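Local coordinates for protein nucleotidyl transferase (Methanothermobacter thermautotrophicus, PDB 6PLJ) that probably transfers a nucleotidyl group from a nucleoside triphosphate to an acceptor, perhaps in synthesis of the pseudomurein cell wall of this methanogen, at residues 145-150 against 205-210; 182-187 against 197-202; 213-218 against 230-235; 218-221 against 225-228. All coordinates share one frame; numbering follows the deposited sequence. Where two conformers were deposited one is given.

Interaction 1: 145-150 against 205-210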
loop_
_atom_site.group_PDB
_atom_site.type_symbol
_atom_site.label_atom_id
_atom_site.label_comp_id
_atom_site.label_asym_id
_atom_site.label_seq_id
_atom_site.Cartn_x
_atom_site.Cartn_y
_atom_site.Cartn_z
ATOM N N ALA A 145 3.507 7.304 9.214
ATOM C CA ALA A 145 3.172 8.665 8.790
ATOM C C ALA A 145 3.880 9.712 9.644
ATOM O O ALA A 145 4.355 10.738 9.116
ATOM C CB ALA A 145 1.660 8.866 8.805
ATOM N N GLU A 146 3.976 9.438 10.944
ATOM C CA GLU A 146 4.578 10.375 11.908
ATOM C C GLU A 146 6.071 10.610 11.707
ATOM O O GLU A 146 6.576 11.670 12.079
ATOM C CB GLU A 146 4.367 9.873 13.338
ATOM C CG GLU A 146 2.943 9.995 13.857
ATOM C CD GLU A 146 2.732 9.221 15.153
ATOM O OE1 GLU A 146 3.608 8.402 15.524
ATOM O OE2 GLU A 146 1.692 9.433 15.806
ATOM N N HIS A 147 6.773 9.621 11.148
ATOM C CA HIS A 147 8.219 9.695 10.931
ATOM C C HIS A 147 8.632 10.316 9.598
ATOM O O HIS A 147 9.821 10.543 9.363
ATOM C CB HIS A 147 8.855 8.305 11.053
ATOM C CG HIS A 147 9.141 7.894 12.461
ATOM N ND1 HIS A 147 10.263 8.319 13.144
ATOM C CD2 HIS A 147 8.459 7.094 13.313
ATOM C CE1 HIS A 147 10.258 7.796 14.357
ATOM N NE2 HIS A 147 9.176 7.050 14.486
ATOM N N ALA A 148 7.670 10.572 8.714
ATOM C CA ALA A 148 7.952 11.187 7.431
ATOM C C ALA A 148 8.040 12.699 7.632
ATOM O O ALA A 148 7.407 13.246 8.525
ATOM C CB ALA A 148 6.849 10.857 6.441
ATOM N N ASP A 149 8.842 13.346 6.805
ATOM C CA ASP A 149 8.815 14.810 6.678
ATOM C C ASP A 149 9.246 15.171 5.265
ATOM O O ASP A 149 9.353 14.283 4.424
ATOM C CB ASP A 149 9.629 15.496 7.795
ATOM C CG ASP A 149 11.130 15.279 7.694
ATOM O OD1 ASP A 149 11.670 14.908 6.634
ATOM O OD2 ASP A 149 11.796 15.521 8.718
ATOM N N GLY A 150 9.478 16.453 4.980
ATOM C CA GLY A 150 9.843 16.877 3.625
ATOM C C GLY A 150 10.978 16.101 2.983
ATOM O O GLY A 150 10.901 15.746 1.805
ATOM N N ARG A 205 17.207 10.236 3.331
ATOM C CA ARG A 205 17.153 9.584 4.634
ATOM C C ARG A 205 15.934 8.655 4.604
ATOM O O ARG A 205 14.842 9.096 4.271
ATOM C CB ARG A 205 17.025 10.578 5.803
ATOM C CG ARG A 205 17.763 11.920 5.713
ATOM C CD ARG A 205 19.147 11.883 5.086
ATOM N NE ARG A 205 20.119 11.082 5.822
ATOM C CZ ARG A 205 21.387 10.941 5.445
ATOM N NH1 ARG A 205 21.820 11.542 4.343
ATOM N NH2 ARG A 205 22.220 10.198 6.160
ATOM N N LEU A 206 16.149 7.379 4.899
ATOM C CA LEU A 206 15.084 6.372 4.915
ATOM C C LEU A 206 14.990 5.817 6.328
ATOM O O LEU A 206 15.953 5.203 6.802
ATOM C CB LEU A 206 15.393 5.271 3.911
ATOM C CG LEU A 206 14.369 4.144 3.762
ATOM C CD1 LEU A 206 13.031 4.704 3.281
ATOM C CD2 LEU A 206 14.891 3.078 2.808
ATOM N N TYR A 207 13.870 6.057 7.014
ATOM C CA TYR A 207 13.671 5.567 8.389
ATOM C C TYR A 207 12.758 4.349 8.419
ATOM O O TYR A 207 11.589 4.428 8.023
ATOM C CB TYR A 207 13.112 6.646 9.311
ATOM C CG TYR A 207 13.104 6.219 10.757
ATOM C CD1 TYR A 207 14.270 6.284 11.522
ATOM C CD2 TYR A 207 11.960 5.700 11.352
ATOM C CE1 TYR A 207 14.279 5.872 12.839
ATOM C CE2 TYR A 207 11.964 5.276 12.669
ATOM C CZ TYR A 207 13.136 5.373 13.408
ATOM O OH TYR A 207 13.159 4.969 14.718
ATOM N N GLY A 208 13.290 3.227 8.907
ATOM C CA GLY A 208 12.516 2.008 9.047
ATOM C C GLY A 208 11.752 1.951 10.352
ATOM O O GLY A 208 12.306 2.211 11.431
ATOM N N VAL A 209 10.469 1.619 10.260
ATOM C CA VAL A 209 9.595 1.463 11.399
ATOM C C VAL A 209 9.280 -0.023 11.577
ATOM O O VAL A 209 8.720 -0.664 10.681
ATOM C CB VAL A 209 8.311 2.281 11.196
ATOM C CG1 VAL A 209 7.265 1.911 12.234
ATOM C CG2 VAL A 209 8.655 3.769 11.232
ATOM N N GLU A 210 9.634 -0.575 12.733
ATOM C CA GLU A 210 9.396 -1.993 12.976
ATOM C C GLU A 210 7.899 -2.312 12.934
ATOM O O GLU A 210 7.091 -1.610 13.525
ATOM C CB GLU A 210 9.977 -2.432 14.337
ATOM C CG GLU A 210 9.735 -3.914 14.599
ATOM C CD GLU A 210 10.428 -4.480 15.826
ATOM O OE1 GLU A 210 11.144 -3.744 16.521
ATOM O OE2 GLU A 210 10.217 -5.677 16.095
#

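Interaction 2: 182-187 against 197-202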
loop_
_atom_site.group_PDB
_atom_site.type_symbol
_atom_site.label_atom_id
_atom_site.label_comp_id
_atom_site.label_asym_id
_atom_site.label_seq_id
_atom_site.Cartn_x
_atom_site.Cartn_y
_atom_site.Cartn_z
ATOM N N ARG A 182 6.788 13.396 -5.810
ATOM C CA ARG A 182 6.590 13.897 -7.163
ATOM C C ARG A 182 7.897 13.920 -7.952
ATOM O O ARG A 182 7.868 13.789 -9.164
ATOM C CB ARG A 182 5.943 15.289 -7.150
ATOM C CG ARG A 182 4.490 15.319 -6.707
ATOM C CD ARG A 182 3.561 14.508 -7.594
ATOM N NE ARG A 182 3.435 14.999 -8.968
ATOM C CZ ARG A 182 2.463 15.793 -9.431
ATOM N NH1 ARG A 182 2.461 16.139 -10.708
ATOM N NH2 ARG A 182 1.493 16.241 -8.645
ATOM N N ASP A 183 9.032 14.067 -7.277
ATOM C CA ASP A 183 10.342 13.993 -7.955
ATOM C C ASP A 183 10.816 12.559 -8.216
ATOM O O ASP A 183 11.434 12.302 -9.250
ATOM C CB ASP A 183 11.397 14.772 -7.169
ATOM C CG ASP A 183 11.170 16.287 -7.221
ATOM O OD1 ASP A 183 10.476 16.769 -8.141
ATOM O OD2 ASP A 183 11.716 16.983 -6.347
ATOM N N TYR A 184 10.532 11.629 -7.306
ATOM C CA TYR A 184 11.000 10.232 -7.459
ATOM C C TYR A 184 10.044 9.309 -8.200
ATOM O O TYR A 184 10.493 8.513 -9.013
ATOM C CB TYR A 184 11.366 9.619 -6.102
ATOM C CG TYR A 184 12.757 9.969 -5.681
ATOM C CD1 TYR A 184 13.849 9.262 -6.192
ATOM C CD2 TYR A 184 12.998 11.011 -4.796
ATOM C CE1 TYR A 184 15.148 9.584 -5.820
ATOM C CE2 TYR A 184 14.296 11.337 -4.412
ATOM C CZ TYR A 184 15.360 10.626 -4.933
ATOM O OH TYR A 184 16.639 10.961 -4.555
ATOM N N LEU A 185 8.738 9.386 -7.935
ATOM C CA LEU A 185 7.803 8.435 -8.556
ATOM C C LEU A 185 7.832 8.388 -10.091
ATOM O O LEU A 185 7.640 7.304 -10.652
ATOM C CB LEU A 185 6.359 8.645 -8.069
ATOM C CG LEU A 185 6.098 8.239 -6.620
ATOM C CD1 LEU A 185 4.719 8.701 -6.184
ATOM C CD2 LEU A 185 6.239 6.727 -6.404
ATOM N N PRO A 186 8.093 9.522 -10.772
ATOM C CA PRO A 186 8.219 9.440 -12.245
ATOM C C PRO A 186 9.417 8.638 -12.755
ATOM O O PRO A 186 9.444 8.279 -13.946
ATOM C CB PRO A 186 8.374 10.898 -12.668
ATOM C CG PRO A 186 7.781 11.690 -11.567
ATOM C CD PRO A 186 8.140 10.923 -10.324
ATOM N N LEU A 187 10.382 8.357 -11.884
ATOM C CA LEU A 187 11.614 7.649 -12.252
ATOM C C LEU A 187 11.482 6.142 -12.075
ATOM O O LEU A 187 10.503 5.650 -11.515
ATOM C CB LEU A 187 12.782 8.162 -11.405
ATOM C CG LEU A 187 12.984 9.681 -11.385
ATOM C CD1 LEU A 187 14.114 10.082 -10.457
ATOM C CD2 LEU A 187 13.219 10.230 -12.779
ATOM N N TRP A 197 16.042 2.024 -3.300
ATOM C CA TRP A 197 17.492 1.898 -3.499
ATOM C C TRP A 197 18.075 3.147 -4.172
ATOM O O TRP A 197 19.148 3.599 -3.796
ATOM C CB TRP A 197 17.818 0.665 -4.336
ATOM C CG TRP A 197 17.683 -0.636 -3.611
ATOM C CD1 TRP A 197 16.720 -1.582 -3.799
ATOM C CD2 TRP A 197 18.574 -1.162 -2.620
ATOM N NE1 TRP A 197 16.942 -2.657 -2.978
ATOM C CE2 TRP A 197 18.076 -2.430 -2.246
ATOM C CE3 TRP A 197 19.741 -0.686 -2.010
ATOM C CZ2 TRP A 197 18.712 -3.239 -1.296
ATOM C CZ3 TRP A 197 20.370 -1.486 -1.049
ATOM C CH2 TRP A 197 19.847 -2.745 -0.703
ATOM N N MET A 198 17.355 3.687 -5.156
ATOM C CA MET A 198 17.716 4.963 -5.794
ATOM C C MET A 198 17.798 6.096 -4.781
ATOM O O MET A 198 18.782 6.834 -4.744
ATOM C CB MET A 198 16.686 5.338 -6.856
ATOM C CG MET A 198 16.941 4.780 -8.239
ATOM S SD MET A 198 15.995 5.722 -9.449
ATOM C CE MET A 198 16.267 7.383 -8.835
ATOM N N MET A 199 16.754 6.225 -3.960
ATOM C CA MET A 199 16.720 7.212 -2.885
ATOM C C MET A 199 17.910 7.112 -1.929
ATOM O O MET A 199 18.529 8.121 -1.590
ATOM C CB MET A 199 15.426 7.081 -2.065
ATOM C CG MET A 199 14.186 7.568 -2.777
ATOM S SD MET A 199 12.709 7.195 -1.792
ATOM C CE MET A 199 11.474 7.614 -3.017
ATOM N N LEU A 200 18.218 5.892 -1.491
ATOM C CA LEU A 200 19.370 5.678 -0.616
ATOM C C LEU A 200 20.689 6.096 -1.288
ATOM O O LEU A 200 21.515 6.753 -0.648
ATOM C CB LEU A 200 19.438 4.217 -0.168
ATOM C CG LEU A 200 18.348 3.807 0.832
ATOM C CD1 LEU A 200 18.299 2.286 0.938
ATOM C CD2 LEU A 200 18.568 4.428 2.198
ATOM N N GLU A 201 20.857 5.739 -2.559
ATOM C CA GLU A 201 22.042 6.144 -3.352
ATOM C C GLU A 201 22.163 7.665 -3.431
ATOM O O GLU A 201 23.267 8.217 -3.337
ATOM C CB GLU A 201 21.975 5.571 -4.767
ATOM C CG GLU A 201 22.192 4.065 -4.851
ATOM C CD GLU A 201 21.645 3.434 -6.127
ATOM O OE1 GLU A 201 21.175 4.161 -7.034
ATOM O OE2 GLU A 201 21.690 2.191 -6.228
ATOM N N ASP A 202 21.018 8.339 -3.581
ATOM C CA ASP A 202 20.964 9.797 -3.611
ATOM C C ASP A 202 21.142 10.459 -2.243
ATOM O O ASP A 202 21.197 11.683 -2.163
ATOM C CB ASP A 202 19.639 10.274 -4.245
ATOM C CG ASP A 202 19.507 9.891 -5.714
ATOM O OD1 ASP A 202 20.522 9.564 -6.369
ATOM O OD2 ASP A 202 18.375 9.920 -6.240
#

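Interaction 3: 213-218 against 230-235. With EDO (1,2-ethanediol), chain E.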
loop_
_atom_site.group_PDB
_atom_site.type_symbol
_atom_site.label_atom_id
_atom_site.label_comp_id
_atom_site.label_asym_id
_atom_site.label_seq_id
_atom_site.Cartn_x
_atom_site.Cartn_y
_atom_site.Cartn_z
ATOM N N ARG A 213 3.675 -6.814 13.988
ATOM C CA ARG A 213 3.645 -8.260 13.796
ATOM C C ARG A 213 4.191 -8.460 12.371
ATOM O O ARG A 213 3.880 -7.639 11.502
ATOM C CB ARG A 213 2.191 -8.793 13.845
ATOM C CG ARG A 213 1.253 -8.312 14.960
ATOM C CD ARG A 213 1.247 -9.220 16.171
ATOM N NE ARG A 213 0.637 -8.586 17.332
ATOM C CZ ARG A 213 -0.601 -8.818 17.752
ATOM N NH1 ARG A 213 -1.066 -8.192 18.819
ATOM N NH2 ARG A 213 -1.370 -9.675 17.104
ATOM N N PRO A 214 4.988 -9.517 12.107
ATOM C CA PRO A 214 5.469 -9.720 10.724
ATOM C C PRO A 214 4.389 -9.897 9.658
ATOM O O PRO A 214 4.651 -9.648 8.484
ATOM C CB PRO A 214 6.313 -10.989 10.837
ATOM C CG PRO A 214 6.850 -10.898 12.218
ATOM C CD PRO A 214 5.707 -10.399 13.048
ATOM N N ILE A 215 3.194 -10.308 10.057
ATOM C CA ILE A 215 2.068 -10.417 9.130
ATOM C C ILE A 215 1.822 -9.077 8.406
ATOM O O ILE A 215 1.335 -9.055 7.276
ATOM C CB ILE A 215 0.795 -10.890 9.866
ATOM C CG1 ILE A 215 -0.271 -11.367 8.860
ATOM C CG2 ILE A 215 0.261 -9.819 10.805
ATOM C CD1 ILE A 215 0.118 -12.617 8.124
ATOM N N GLU A 216 2.171 -7.971 9.047
ATOM C CA GLU A 216 1.981 -6.646 8.433
ATOM C C GLU A 216 2.757 -6.468 7.128
ATOM O O GLU A 216 2.331 -5.698 6.260
ATOM C CB GLU A 216 2.357 -5.539 9.422
ATOM C CG GLU A 216 1.476 -5.518 10.662
ATOM C CD GLU A 216 1.710 -4.302 11.537
ATOM O OE1 GLU A 216 2.861 -3.852 11.646
ATOM O OE2 GLU A 216 0.719 -3.808 12.120
ATOM N N LEU A 217 3.851 -7.207 6.969
ATOM C CA LEU A 217 4.678 -7.140 5.764
ATOM C C LEU A 217 4.133 -7.956 4.597
ATOM O O LEU A 217 4.672 -7.872 3.497
ATOM C CB LEU A 217 6.094 -7.629 6.088
ATOM C CG LEU A 217 6.920 -6.662 6.924
ATOM C CD1 LEU A 217 7.920 -7.392 7.815
ATOM C CD2 LEU A 217 7.624 -5.668 6.013
ATOM N N VAL A 218 3.098 -8.755 4.826
ATOM C CA VAL A 218 2.631 -9.686 3.810
ATOM C C VAL A 218 1.722 -9.010 2.802
ATOM O O VAL A 218 0.614 -8.591 3.133
ATOM C CB VAL A 218 1.898 -10.889 4.443
ATOM C CG1 VAL A 218 1.364 -11.838 3.364
ATOM C CG2 VAL A 218 2.833 -11.641 5.390
ATOM N N ARG A 230 -5.622 -14.325 6.353
ATOM C CA ARG A 230 -6.966 -14.705 6.835
ATOM C C ARG A 230 -6.840 -15.418 8.188
ATOM O O ARG A 230 -7.622 -15.164 9.038
ATOM C CB ARG A 230 -7.690 -15.564 5.791
ATOM C CG ARG A 230 -9.065 -16.055 6.216
ATOM C CD ARG A 230 -9.705 -16.944 5.146
ATOM N NE ARG A 230 -9.258 -18.318 5.277
ATOM C CZ ARG A 230 -9.547 -19.309 4.441
ATOM N NH1 ARG A 230 -9.066 -20.517 4.679
ATOM N NH2 ARG A 230 -10.285 -19.098 3.366
ATOM N N ASP A 231 -5.867 -16.307 8.317
ATOM C CA ASP A 231 -5.668 -17.021 9.586
ATOM C C ASP A 231 -5.367 -16.065 10.739
ATOM O O ASP A 231 -5.851 -16.262 11.867
ATOM C CB ASP A 231 -4.556 -18.065 9.464
ATOM C CG ASP A 231 -4.963 -19.274 8.623
ATOM O OD1 ASP A 231 -6.164 -19.457 8.321
ATOM O OD2 ASP A 231 -4.051 -20.030 8.250
ATOM N N HIS A 232 -4.578 -15.033 10.465
ATOM C CA HIS A 232 -4.298 -13.998 11.465
ATOM C C HIS A 232 -5.563 -13.248 11.884
ATOM O O HIS A 232 -5.790 -13.032 13.075
ATOM C CB HIS A 232 -3.264 -13.027 10.907
ATOM C CG HIS A 232 -3.173 -11.730 11.636
ATOM N ND1 HIS A 232 -2.681 -11.626 12.913
ATOM C CD2 HIS A 232 -3.457 -10.471 11.236
ATOM C CE1 HIS A 232 -2.680 -10.354 13.280
ATOM N NE2 HIS A 232 -3.154 -9.634 12.279
ATOM N N PHE A 233 -6.355 -12.849 10.888
ATOM C CA PHE A 233 -7.625 -12.149 11.111
ATOM C C PHE A 233 -8.596 -13.014 11.932
ATOM O O PHE A 233 -9.193 -12.524 12.898
ATOM C CB PHE A 233 -8.246 -11.711 9.772
ATOM C CG PHE A 233 -7.790 -10.347 9.300
ATOM C CD1 PHE A 233 -6.476 -10.120 8.936
ATOM C CD2 PHE A 233 -8.690 -9.295 9.213
ATOM C CE1 PHE A 233 -6.060 -8.870 8.517
ATOM C CE2 PHE A 233 -8.282 -8.046 8.785
ATOM C CZ PHE A 233 -6.967 -7.833 8.432
ATOM N N LEU A 234 -8.713 -14.296 11.585
ATOM C CA LEU A 234 -9.570 -15.241 12.343
ATOM C C LEU A 234 -9.124 -15.361 13.809
ATOM O O LEU A 234 -9.965 -15.493 14.705
ATOM C CB LEU A 234 -9.608 -16.623 11.683
ATOM C CG LEU A 234 -10.399 -16.707 10.376
ATOM C CD1 LEU A 234 -10.083 -17.988 9.625
ATOM C CD2 LEU A 234 -11.899 -16.595 10.626
ATOM N N ARG A 235 -7.816 -15.300 14.064
ATOM C CA ARG A 235 -7.302 -15.368 15.444
ATOM C C ARG A 235 -7.605 -14.129 16.254
ATOM O O ARG A 235 -7.975 -14.241 17.421
ATOM C CB ARG A 235 -5.791 -15.555 15.496
ATOM C CG ARG A 235 -5.322 -16.965 15.289
ATOM C CD ARG A 235 -3.862 -17.071 15.707
ATOM N NE ARG A 235 -2.993 -16.245 14.866
ATOM C CZ ARG A 235 -2.492 -16.608 13.679
ATOM N NH1 ARG A 235 -1.714 -15.763 13.020
ATOM N NH2 ARG A 235 -2.757 -17.792 13.144
HETATM C C1 EDO E . -4.141 -22.497 5.326
HETATM O O1 EDO E . -4.812 -21.813 6.387
HETATM C C2 EDO E . -2.678 -22.087 5.331
HETATM O O2 EDO E . -2.544 -20.840 6.027
#

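Interaction 4: 218-221 against 225-228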
loop_
_atom_site.group_PDB
_atom_site.type_symbol
_atom_site.label_atom_id
_atom_site.label_comp_id
_atom_site.label_asym_id
_atom_site.label_seq_id
_atom_site.Cartn_x
_atom_site.Cartn_y
_atom_site.Cartn_z
ATOM N N VAL A 218 3.098 -8.755 4.826
ATOM C CA VAL A 218 2.631 -9.686 3.810
ATOM C C VAL A 218 1.722 -9.010 2.802
ATOM O O VAL A 218 0.614 -8.591 3.133
ATOM C CB VAL A 218 1.898 -10.889 4.443
ATOM C CG1 VAL A 218 1.364 -11.838 3.364
ATOM C CG2 VAL A 218 2.833 -11.641 5.390
ATOM N N ASN A 219 2.201 -8.895 1.570
ATOM C CA ASN A 219 1.345 -8.527 0.444
ATOM C C ASN A 219 0.867 -9.818 -0.206
ATOM O O ASN A 219 1.609 -10.807 -0.260
ATOM C CB ASN A 219 2.092 -7.665 -0.575
ATOM C CG ASN A 219 3.384 -8.317 -1.053
ATOM O OD1 ASN A 219 4.260 -8.588 -0.249
ATOM N ND2 ASN A 219 3.483 -8.610 -2.333
ATOM N N ILE A 220 -0.361 -9.801 -0.709
ATOM C CA ILE A 220 -0.975 -10.978 -1.319
ATOM C C ILE A 220 -0.434 -11.135 -2.730
ATOM O O ILE A 220 -0.909 -10.482 -3.667
ATOM C CB ILE A 220 -2.500 -10.912 -1.298
ATOM C CG1 ILE A 220 -2.977 -10.842 0.149
ATOM C CG2 ILE A 220 -3.084 -12.146 -2.004
ATOM C CD1 ILE A 220 -4.438 -10.478 0.297
ATOM N N ASN A 221 0.595 -11.956 -2.858
ATOM C CA ASN A 221 1.165 -12.284 -4.148
ATOM C C ASN A 221 0.697 -13.673 -4.539
ATOM O O ASN A 221 0.244 -13.901 -5.664
ATOM C CB ASN A 221 2.682 -12.222 -4.086
ATOM C CG ASN A 221 3.323 -12.580 -5.405
ATOM O OD1 ASN A 221 2.891 -12.112 -6.460
ATOM N ND2 ASN A 221 4.348 -13.426 -5.359
ATOM N N ASP A 225 -0.438 -16.445 0.698
ATOM C CA ASP A 225 -0.301 -15.186 1.448
ATOM C C ASP A 225 -1.644 -14.728 1.981
ATOM O O ASP A 225 -1.757 -14.264 3.112
ATOM C CB ASP A 225 0.265 -14.077 0.559
ATOM C CG ASP A 225 1.666 -14.372 0.047
ATOM O OD1 ASP A 225 2.494 -14.915 0.817
ATOM O OD2 ASP A 225 1.965 -13.997 -1.113
ATOM N N TYR A 226 -2.680 -14.841 1.151
ATOM C CA TYR A 226 -4.021 -14.515 1.602
ATOM C C TYR A 226 -4.456 -15.436 2.755
ATOM O O TYR A 226 -4.989 -14.982 3.758
ATOM C CB TYR A 226 -5.018 -14.603 0.457
ATOM C CG TYR A 226 -6.444 -14.707 0.884
ATOM C CD1 TYR A 226 -7.139 -13.588 1.350
ATOM C CD2 TYR A 226 -7.123 -15.926 0.824
ATOM C CE1 TYR A 226 -8.454 -13.671 1.741
ATOM C CE2 TYR A 226 -8.444 -16.015 1.211
ATOM C CZ TYR A 226 -9.111 -14.889 1.659
ATOM O OH TYR A 226 -10.440 -14.960 2.023
ATOM N N LEU A 227 -4.179 -16.727 2.619
ATOM C CA LEU A 227 -4.606 -17.662 3.654
ATOM C C LEU A 227 -3.905 -17.366 4.969
ATOM O O LEU A 227 -4.516 -17.457 6.027
ATOM C CB LEU A 227 -4.366 -19.105 3.236
ATOM C CG LEU A 227 -5.160 -19.556 2.002
ATOM C CD1 LEU A 227 -4.734 -20.962 1.623
ATOM C CD2 LEU A 227 -6.647 -19.483 2.250
ATOM N N ARG A 228 -2.636 -16.994 4.880
ATOM C CA ARG A 228 -1.859 -16.587 6.054
ATOM C C ARG A 228 -2.478 -15.363 6.744
ATOM O O ARG A 228 -2.630 -15.321 7.954
ATOM C CB ARG A 228 -0.423 -16.323 5.647
ATOM C CG ARG A 228 0.481 -15.914 6.785
ATOM C CD ARG A 228 1.873 -15.593 6.305
ATOM N NE ARG A 228 2.660 -15.068 7.412
ATOM C CZ ARG A 228 3.895 -14.604 7.327
ATOM N NH1 ARG A 228 4.537 -14.562 6.162
ATOM N NH2 ARG A 228 4.496 -14.150 8.429
#

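Interaction 1: 145-150 against 205-210
His147, in the last turn of helix 138-147, faces Tyr207 in strand 205-210, the CA atoms of His147 and Tyr207 standing 7.3 Å apart in the nearest backbone approach of the two segments. Here a helix packs against the mixed sheet of an alpha/beta fold with a Rossmann-like core, as the MobA-like family would lead one to expect. Strand 205-210 runs parallel to strand 152-157, and Tyr207 exchanges backbone hydrogen bonds with Val153 and Ile155 of that neighbour. The segments share no hydrogen bond of their own; the evidence for a specific contact lies in two rings. The imidazole of His147 and the phenol of Tyr207 form an offset stack, with centroids 4.3 Å apart and planes inclined by only 16°. The displacement brings one ring carbon of the tyrosine over the imidazole: Tyr207 CE2 sits 3.4 Å above the plane of the His147 ring, near its centre. Torsions account for the meeting. Tyr207 carries CG anti to the backbone N (chi1 -171°), whereas His147 turns CG away from its own carbonyl carbon (chi1 -83°), and both CB atoms already point across the contact. Trp163 meets the Tyr207 ring edge-to-face, giving the tyrosine a second aromatic neighbour, while His147 also touches Ser154 of strand 152-157. Two residues along the strand, Val209 reaches Arg143 and Ile144 of the helix and adds an aliphatic flank to the stack, where its CG2 methyl approaches His147 CD2 to 3.9 Å.

Interaction 2: 182-187 against 197-202
Tyr184 and Asp202 supply the polar part of this contact. The phenol donates a hydrogen bond of 2.6 Å from Tyr184 OH to Asp202 OD2, using the anti lone pair of that oxygen, the one turned away from the other carboxylate oxygen. The two side chains arrive from opposite directions, and the carboxylate is twisted 35° from the ring plane while OD2 stays near the ring edge. Contacts with the pi system come from Met199. Its CG lies 3.7 Å from the Tyr184 ring centroid and 9° off the ring normal, a CH-pi contact over the face, and its sulfur stands farther above the same ring, with SD 4.9 Å from the Tyr184 centroid, in a Met-aromatic contact. Because the methionine chain is extended beyond CG, its methyl runs on across the face until Met199 CE reaches Tyr184 CB at 3.7 Å. These residues join the ends of helix 178-184 and helix 192-201, two consecutive helices in the connection between strands 174-177 and 205-210. A phenylalanine in place of Tyr184 would probably leave the Asp202 carboxylate without this donor and the two helix ends without their hydrogen bond. Purely apolar contact is made at the ring edge and beyond by Met198, modelled in two conformers, so its part is less certain. In the conformer given, Met198 CE is 3.8 Å from Leu187 CD1. Leu187 is brought there by a type I beta turn, in which Leu187 N bonds to Tyr184 O at 2.9 Å.

Interaction 3: 213-218 against 230-235
Ile215 sets its CG2 methyl over the face of the His232 imidazole, almost above its centre, 3.7 Å from the centroid and 9° off the normal, a CH-pi contact. Ile215 has CG1 anti to the backbone N (chi1 -165°), which puts CG2 in the crowded position between N and the carbonyl carbon, pointing at the ring. His232 likewise swings CG anti to its N (chi1 163°), carrying the imidazole off helix 223-236 toward the 3-10 segment 214-217. That segment lies in the connection following strand 205-210, and this contact packs it against the last helix of the chain. Arg213, bent at chi2, comes to the ring edge instead: its NH2 lies 4.1 Å from His232 CE1, with guanidinium and imidazole nearly perpendicular. An alanine at His232 is likely to leave the Ile215 methyl without its aromatic surface and open a gap between loop and helix. On the same helix, Asp231 OD2 accepts hydrogen bonds from both hydroxyls of an ethanediol, probably from the crystallisation liquor. Across the contact itself no hydrogen bond or salt bridge forms; with Arg213 NH2 4.8 Å from His232 ND1, the arginine would tend to disfavour a protonated imidazole.

Interaction 4: 218-221 against 225-228
One face of the Arg228 guanidinium is covered by Val218 CG2, which sits 3.4 Å above the plane toward its rim. The Tyr226 ring is met differently: Ile220 CD1 lies at its edge, near the plane, while the phenol OH bonds to Pro56 O and the ring of Tyr223 meets it. Ile220 and Tyr226 run side by side, and Ile220 CG2 comes 4.0 Å from Tyr226 CB. The Asp225 carboxylate is gripped from the preceding loop. Asn221 N donates to Asp225 OD2 at 3.0 Å with an N-H...O angle of 149°, approaching on the anti side and 17° out of the carboxylate plane; His222 N bonds to the same oxygen. A side chain in the first turn of helix 223-236 thus folds back on the amides leading into it, while its CB packs 3.8 Å from Val218 CG1. Arg228, CG anti to the backbone N (chi1 -179°) and extended on to NE, reaches outward from the helix, bringing its guanidinium to Val218. Asn219 O lies 3.3 Å from Asp225 OD2, two acceptors close together without a hydrogen bond, so the two amide donors probably offset a mild repulsion, and the negative carboxylate is likely to suit its place at the helix's N-terminal end.

In the fold
From the N terminus, the first contact to open is interaction 1, which leaves helix 138-147 and closes 55 residues later on strand 205-210, tying that helix to the mixed sheet. Interaction 2 opens and closes within this long loop, joining helices 178-184 and 192-201; the two contacts touch where Leu200 CD2 packs on Leu206 CB at 3.7 Å. Beyond the strand come interactions 3 and 4, in series with the first pair. They share Val218, and the short loop of interaction 4 falls within that of interaction 3, so both fasten the chain after strand 205-210 to helix 223-236. Interactions 2 and 3 lie on opposite sides of the chain's centre, their centres about 30 Å apart.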